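Local coordinates for protein biphenyl 2,3-Dioxygenase Beta Subunit (Sphingobium yanoikuyae, PDB 2GBW) that probably takes part, as the beta subunit of a ring-hydroxylating dioxygenase, in the oxidation of biphenyl and related aromatic compounds, and can bind zinc ions, at residues R33-Q37 with F75-K79; I44-I50 with A68-D74. All blocks are in the same frame, centred on the assembly; numbering follows the deposited sequence.

Interaction 1: R33-Q37 with F75-K79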
loop_
_atom_site.group_PDB
_atom_site.type_symbol
_atom_site.label_atom_id
_atom_site.label_comp_id
_atom_site.label_asym_id
_atom_site.label_seq_id
_atom_site.Cartn_x
_atom_site.Cartn_y
_atom_site.Cartn_z
ATOM N N ARG B 33 33.446 9.854 -0.964
ATOM C CA ARG B 33 34.633 10.635 -1.262
ATOM C C ARG B 33 35.448 9.995 -2.372
ATOM O O ARG B 33 35.921 10.657 -3.277
ATOM C CB ARG B 33 35.487 10.764 -0.014
ATOM C CG ARG B 33 34.981 11.781 0.961
ATOM C CD ARG B 33 35.724 11.673 2.260
ATOM N NE ARG B 33 35.551 12.856 3.087
ATOM C CZ ARG B 33 35.689 12.850 4.403
ATOM N NH1 ARG B 33 35.996 11.724 5.019
ATOM N NH2 ARG B 33 35.519 13.962 5.098
ATOM N N GLU B 34 35.607 8.689 -2.269
ATOM C CA GLU B 34 36.250 7.906 -3.296
ATOM C C GLU B 34 35.525 8.017 -4.638
ATOM O O GLU B 34 36.150 8.105 -5.681
ATOM C CB GLU B 34 36.337 6.462 -2.824
ATOM C CG GLU B 34 37.282 6.277 -1.648
ATOM C CD GLU B 34 36.606 6.225 -0.275
ATOM O OE1 GLU B 34 35.606 6.938 -0.029
ATOM O OE2 GLU B 34 37.110 5.464 0.575
ATOM N N TRP B 35 34.198 8.037 -4.593
ATOM C CA TRP B 35 33.381 8.292 -5.772
ATOM C C TRP B 35 33.674 9.649 -6.391
ATOM O O TRP B 35 33.962 9.752 -7.575
ATOM C CB TRP B 35 31.893 8.176 -5.423
ATOM C CG TRP B 35 30.966 8.557 -6.518
ATOM C CD1 TRP B 35 30.757 7.886 -7.671
ATOM C CD2 TRP B 35 30.104 9.695 -6.555
ATOM N NE1 TRP B 35 29.832 8.534 -8.437
ATOM C CE2 TRP B 35 29.412 9.650 -7.770
ATOM C CE3 TRP B 35 29.849 10.747 -5.673
ATOM C CZ2 TRP B 35 28.479 10.611 -8.128
ATOM C CZ3 TRP B 35 28.928 11.697 -6.030
ATOM C CH2 TRP B 35 28.255 11.627 -7.244
ATOM N N LEU B 36 33.574 10.692 -5.579
ATOM C CA LEU B 36 33.827 12.060 -6.064
ATOM C C LEU B 36 35.208 12.231 -6.707
ATOM O O LEU B 36 35.332 12.915 -7.725
ATOM C CB LEU B 36 33.667 13.054 -4.925
ATOM C CG LEU B 36 33.265 14.489 -5.268
ATOM C CD1 LEU B 36 31.993 14.516 -6.125
ATOM C CD2 LEU B 36 33.118 15.254 -3.982
ATOM N N GLN B 37 36.226 11.627 -6.095
ATOM C CA GLN B 37 37.626 11.704 -6.565
ATOM C C GLN B 37 37.848 10.947 -7.851
ATOM O O GLN B 37 38.292 11.524 -8.832
ATOM C CB GLN B 37 38.577 11.131 -5.509
ATOM C CG GLN B 37 38.488 11.824 -4.182
ATOM C CD GLN B 37 39.694 11.584 -3.272
ATOM O OE1 GLN B 37 40.817 11.261 -3.748
ATOM N NE2 GLN B 37 39.479 11.758 -1.950
ATOM N N PHE B 75 30.928 20.794 -9.112
ATOM C CA PHE B 75 31.720 19.892 -8.283
ATOM C C PHE B 75 31.754 20.299 -6.826
ATOM O O PHE B 75 31.604 19.466 -5.959
ATOM C CB PHE B 75 33.179 19.841 -8.795
ATOM C CG PHE B 75 33.995 18.790 -8.158
ATOM C CD1 PHE B 75 33.945 17.494 -8.626
ATOM C CD2 PHE B 75 34.887 19.098 -7.143
ATOM C CE1 PHE B 75 34.731 16.491 -8.081
ATOM C CE2 PHE B 75 35.692 18.080 -6.584
ATOM C CZ PHE B 75 35.587 16.776 -7.051
ATOM N N GLY B 76 31.991 21.569 -6.562
ATOM C CA GLY B 76 31.985 22.087 -5.178
ATOM C C GLY B 76 30.688 21.858 -4.407
ATOM O O GLY B 76 30.667 21.666 -3.174
ATOM N N GLU B 77 29.585 21.929 -5.135
ATOM C CA GLU B 77 28.267 21.714 -4.566
ATOM C C GLU B 77 28.017 20.219 -4.334
ATOM O O GLU B 77 27.441 19.840 -3.348
ATOM C CB GLU B 77 27.222 22.353 -5.475
ATOM C CG GLU B 77 27.301 23.874 -5.389
ATOM C CD GLU B 77 26.799 24.619 -6.614
ATOM O OE1 GLU B 77 26.527 23.972 -7.640
ATOM O OE2 GLU B 77 26.665 25.880 -6.523
ATOM N N LEU B 78 28.501 19.359 -5.234
ATOM C CA LEU B 78 28.509 17.939 -4.966
ATOM C C LEU B 78 29.373 17.583 -3.732
ATOM O O LEU B 78 28.990 16.745 -2.929
ATOM C CB LEU B 78 29.002 17.175 -6.211
ATOM C CG LEU B 78 28.224 15.993 -6.718
ATOM C CD1 LEU B 78 26.644 16.195 -6.674
ATOM C CD2 LEU B 78 28.762 15.621 -8.117
ATOM N N LYS B 79 30.559 18.191 -3.612
ATOM C CA LYS B 79 31.433 17.958 -2.469
ATOM C C LYS B 79 30.692 18.273 -1.185
ATOM O O LYS B 79 30.770 17.528 -0.209
ATOM C CB LYS B 79 32.676 18.857 -2.577
ATOM C CG LYS B 79 33.818 18.493 -1.636
ATOM C CD LYS B 79 35.128 19.129 -2.142
ATOM C CE LYS B 79 36.303 18.194 -2.072
ATOM N NZ LYS B 79 36.869 18.079 -0.700
#
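L36 has CG anti to the backbone N (chi1 -153°), and this carries its two methyls between the helices, toward F75, L78 and K79. F75 CG is likewise anti to its own N (chi1 -170°), and the ring comes from the other direction to meet L36. The two helix segments run antiparallel, at 171°, with axes 11.2 Å apart. L36 is the main link. Its branches divide the work. L36 CG lies 3.7 Å from F75 CZ. L36 CD1 reaches L78 CD2 at 4.0 Å. The L36 side chain crosses that of K79 at about a right angle, and L36 CD2 packs against the backbone, 3.5 Å from K79 CA. The F75 ring also presents its edge to the backbone: L36 O lies near the ring plane, 3.6 Å from F75 CE1. W35 adds the end of its indole, with CH2 4.1 Å from L78 CD2, while W35 NE1 is hydrogen-bonded to E23 OE2. The contact is apolar and largely buried. K79 lies at its exposed margin, with its chain bent at the far end. The arrangement is a pair of antiparallel helix segments, of which helix 75-84 rests on strand 44-49 of the sheet, consistent with the NTF2-like alpha+beta fold.

Interaction 2: I44-I50 with A68-D74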
loop_
_atom_site.group_PDB
_atom_site.type_symbol
_atom_site.label_atom_id
_atom_site.label_comp_id
_atom_site.label_asym_id
_atom_site.label_seq_id
_atom_site.Cartn_x
_atom_site.Cartn_y
_atom_site.Cartn_z
ATOM N N ILE B 44 31.930 18.623 -13.751
ATOM C CA ILE B 44 30.635 17.972 -13.639
ATOM C C ILE B 44 29.486 18.975 -13.588
ATOM O O ILE B 44 29.612 20.024 -12.998
ATOM C CB ILE B 44 30.578 17.038 -12.352
ATOM C CG1 ILE B 44 29.259 16.274 -12.272
ATOM C CG2 ILE B 44 30.808 17.795 -11.049
ATOM C CD1 ILE B 44 28.988 15.369 -13.398
ATOM N N HIS B 45 28.389 18.638 -14.245
ATOM C CA HIS B 45 27.077 19.219 -13.940
ATOM C C HIS B 45 26.185 18.048 -13.650
ATOM O O HIS B 45 25.997 17.196 -14.495
ATOM C CB HIS B 45 26.530 20.032 -15.105
ATOM C CG HIS B 45 25.209 20.682 -14.814
ATOM N ND1 HIS B 45 24.185 20.722 -15.738
ATOM C CD2 HIS B 45 24.737 21.261 -13.694
ATOM C CE1 HIS B 45 23.142 21.326 -15.195
ATOM N NE2 HIS B 45 23.444 21.648 -13.951
ATOM N N TYR B 46 25.615 18.044 -12.443
ATOM C CA TYR B 46 24.808 16.969 -11.943
ATOM C C TYR B 46 23.420 17.567 -11.768
ATOM O O TYR B 46 23.237 18.471 -10.961
ATOM C CB TYR B 46 25.418 16.527 -10.626
ATOM C CG TYR B 46 24.826 15.309 -10.014
ATOM C CD1 TYR B 46 23.597 15.392 -9.389
ATOM C CD2 TYR B 46 25.484 14.066 -10.041
ATOM C CE1 TYR B 46 23.044 14.314 -8.774
ATOM C CE2 TYR B 46 24.898 12.938 -9.433
ATOM C CZ TYR B 46 23.693 13.085 -8.803
ATOM O OH TYR B 46 23.069 12.015 -8.179
ATOM N N TRP B 47 22.464 17.095 -12.569
ATOM C CA TRP B 47 21.208 17.796 -12.817
ATOM C C TRP B 47 20.006 16.842 -12.797
ATOM O O TRP B 47 19.991 15.856 -13.496
ATOM C CB TRP B 47 21.320 18.523 -14.139
ATOM C CG TRP B 47 20.153 19.271 -14.591
ATOM C CD1 TRP B 47 19.244 19.923 -13.823
ATOM C CD2 TRP B 47 19.763 19.446 -15.936
ATOM N NE1 TRP B 47 18.293 20.508 -14.628
ATOM C CE2 TRP B 47 18.611 20.242 -15.938
ATOM C CE3 TRP B 47 20.312 19.022 -17.162
ATOM C CZ2 TRP B 47 17.953 20.590 -17.112
ATOM C CZ3 TRP B 47 19.654 19.370 -18.337
ATOM C CH2 TRP B 47 18.482 20.150 -18.283
ATOM N N MET B 48 19.036 17.163 -11.945
ATOM C CA MET B 48 17.755 16.430 -11.816
ATOM C C MET B 48 16.581 17.430 -11.937
ATOM O O MET B 48 16.132 18.006 -10.948
ATOM C CB MET B 48 17.668 15.662 -10.495
ATOM C CG MET B 48 16.362 14.770 -10.309
ATOM S SD MET B 48 16.273 14.040 -8.660
ATOM C CE MET B 48 17.597 12.774 -8.843
ATOM N N PRO B 49 16.098 17.663 -13.165
ATOM C CA PRO B 49 15.062 18.688 -13.414
ATOM C C PRO B 49 13.771 18.325 -12.819
ATOM O O PRO B 49 13.507 17.152 -12.603
ATOM C CB PRO B 49 14.908 18.713 -14.932
ATOM C CG PRO B 49 15.872 17.786 -15.456
ATOM C CD PRO B 49 16.603 17.066 -14.406
ATOM N N ILE B 50 12.946 19.345 -12.573
ATOM C CA ILE B 50 11.531 19.116 -12.201
ATOM C C ILE B 50 10.716 19.203 -13.500
ATOM O O ILE B 50 10.660 20.243 -14.148
ATOM C CB ILE B 50 11.040 20.144 -11.191
ATOM C CG1 ILE B 50 11.776 19.974 -9.865
ATOM C CG2 ILE B 50 9.549 20.011 -11.018
ATOM C CD1 ILE B 50 11.907 21.240 -9.153
ATOM N N ALA B 68 13.823 25.433 -12.328
ATOM C CA ALA B 68 13.794 24.611 -11.113
ATOM C C ALA B 68 14.336 23.183 -11.350
ATOM O O ALA B 68 14.057 22.517 -12.341
ATOM C CB ALA B 68 12.396 24.532 -10.524
ATOM N N ALA B 69 15.145 22.748 -10.418
ATOM C CA ALA B 69 15.636 21.392 -10.396
ATOM C C ALA B 69 15.941 20.959 -8.976
ATOM O O ALA B 69 16.386 21.773 -8.171
ATOM C CB ALA B 69 16.904 21.328 -11.232
ATOM N N ILE B 70 15.766 19.665 -8.716
ATOM C CA ILE B 70 16.025 19.054 -7.385
ATOM C C ILE B 70 17.531 19.000 -7.126
ATOM O O ILE B 70 17.996 19.298 -6.019
ATOM C CB ILE B 70 15.357 17.669 -7.264
ATOM C CG1 ILE B 70 13.819 17.854 -7.367
ATOM C CG2 ILE B 70 15.713 16.979 -5.909
ATOM C CD1 ILE B 70 13.089 16.561 -7.790
ATOM N N TYR B 71 18.287 18.662 -8.160
ATOM C CA TYR B 71 19.734 18.848 -8.172
ATOM C C TYR B 71 20.150 19.728 -9.361
ATOM O O TYR B 71 19.647 19.588 -10.473
ATOM C CB TYR B 71 20.474 17.502 -8.306
ATOM C CG TYR B 71 20.411 16.541 -7.146
ATOM C CD1 TYR B 71 19.282 15.744 -6.898
ATOM C CD2 TYR B 71 21.482 16.417 -6.269
ATOM C CE1 TYR B 71 19.257 14.870 -5.798
ATOM C CE2 TYR B 71 21.463 15.533 -5.213
ATOM C CZ TYR B 71 20.338 14.751 -4.984
ATOM O OH TYR B 71 20.354 13.878 -3.913
ATOM N N ASN B 72 21.069 20.643 -9.104
ATOM C CA ASN B 72 21.630 21.503 -10.117
ATOM C C ASN B 72 22.995 21.992 -9.639
ATOM O O ASN B 72 23.169 23.154 -9.269
ATOM C CB ASN B 72 20.665 22.654 -10.379
ATOM C CG ASN B 72 20.808 23.237 -11.737
ATOM O OD1 ASN B 72 21.766 22.952 -12.479
ATOM N ND2 ASN B 72 19.873 24.125 -12.066
ATOM N N ASP B 73 23.981 21.101 -9.711
ATOM C CA ASP B 73 25.213 21.240 -8.949
ATOM C C ASP B 73 26.437 21.168 -9.812
ATOM O O ASP B 73 26.459 20.399 -10.805
ATOM C CB ASP B 73 25.327 20.104 -7.924
ATOM C CG ASP B 73 24.240 20.159 -6.834
ATOM O OD1 ASP B 73 23.684 21.239 -6.578
ATOM O OD2 ASP B 73 23.933 19.083 -6.275
ATOM N N ASP B 74 27.441 21.958 -9.407
ATOM C CA ASP B 74 28.820 21.823 -9.873
ATOM C C ASP B 74 29.628 20.979 -8.862
ATOM O O ASP B 74 29.086 20.493 -7.887
ATOM C CB ASP B 74 29.425 23.214 -10.158
ATOM C CG ASP B 74 29.674 24.056 -8.904
ATOM O OD1 ASP B 74 29.628 23.499 -7.795
ATOM O OD2 ASP B 74 29.873 25.308 -9.035
HETATM O O HOH W 1 15.964 22.154 -14.540
HETATM O O HOH W 2 11.760 22.839 -14.104
#
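Y46 pairs with D73 and W47 with N72 in an antiparallel ladder whose short strands run at 161°. Y46 N gives D73 O a hydrogen bond of 3.0 Å, and D73 N returns one to Y46 O. The ladder adds strand 71-73, outermost within this chain, to the curved sheet of the NTF2-like fold. A classic beta bulge follows, with I70 and Y71 both facing M48. M48 N bonds to Y71 O, and I70 N to M48 O at 2.8 Å.

Y46, M48 and Y71 share one face. Y46 turns a ring edge to the face of Y71 in an offset edge-to-face pair, planes 61° apart, with Y46 CE1 3.6 Å from Y71 CD2. M48 lies alongside Y71, and its SD sits at the ring edge, 3.9 Å from Y71 CD1, a Met-aromatic contact. I50 CD1 touches A68 CB at 3.6 Å.

H45, a zinc ligand in this protein, points its imidazole at N72. H45 NE2 gives N72 OD1 a nearly straight bond of 2.6 Å. The oxygen lies in the ring plane, and the ring and amide planes are 44° apart. N72 ND2 binds P65 O, which should help fix the amide. An alanine here would remove a zinc ligand and probably leave N72 OD1 without its donor.

Outside the two segments, D73 and D74 each form a salt bridge with a basic side chain of another protein's chain. W47 meets A69 CB at its indole edge, and P49 CG of the same strand lies over one face, toward its rim. A68 O takes a weak bond from I50 N, and a water whose oxygen lies 2.9 Å from A68 O donates to it and to I50 O.

After strand 6-7 and helix 10-28 the chain runs through helix 32-38, the short strand 40-41 and strand 44-49. It next makes a long excursion without helix or strand and returns as strand 71-73, where interaction 2 closes that loop. Helix 75-84 follows directly and comes back to helix 32-38, so interaction 1 closes a wider loop. Interaction 2 is nested inside it. The first contact joins two helices, and the second adds an outer strand to the sheet. The two layers meet where F75 packs on I44 and L78 on Y46, with F75 N 3.6 Å from I44 CG2. Together they link helices 32-38 and 75-84 to strands 44-49 and 71-73 at one side of the sheet.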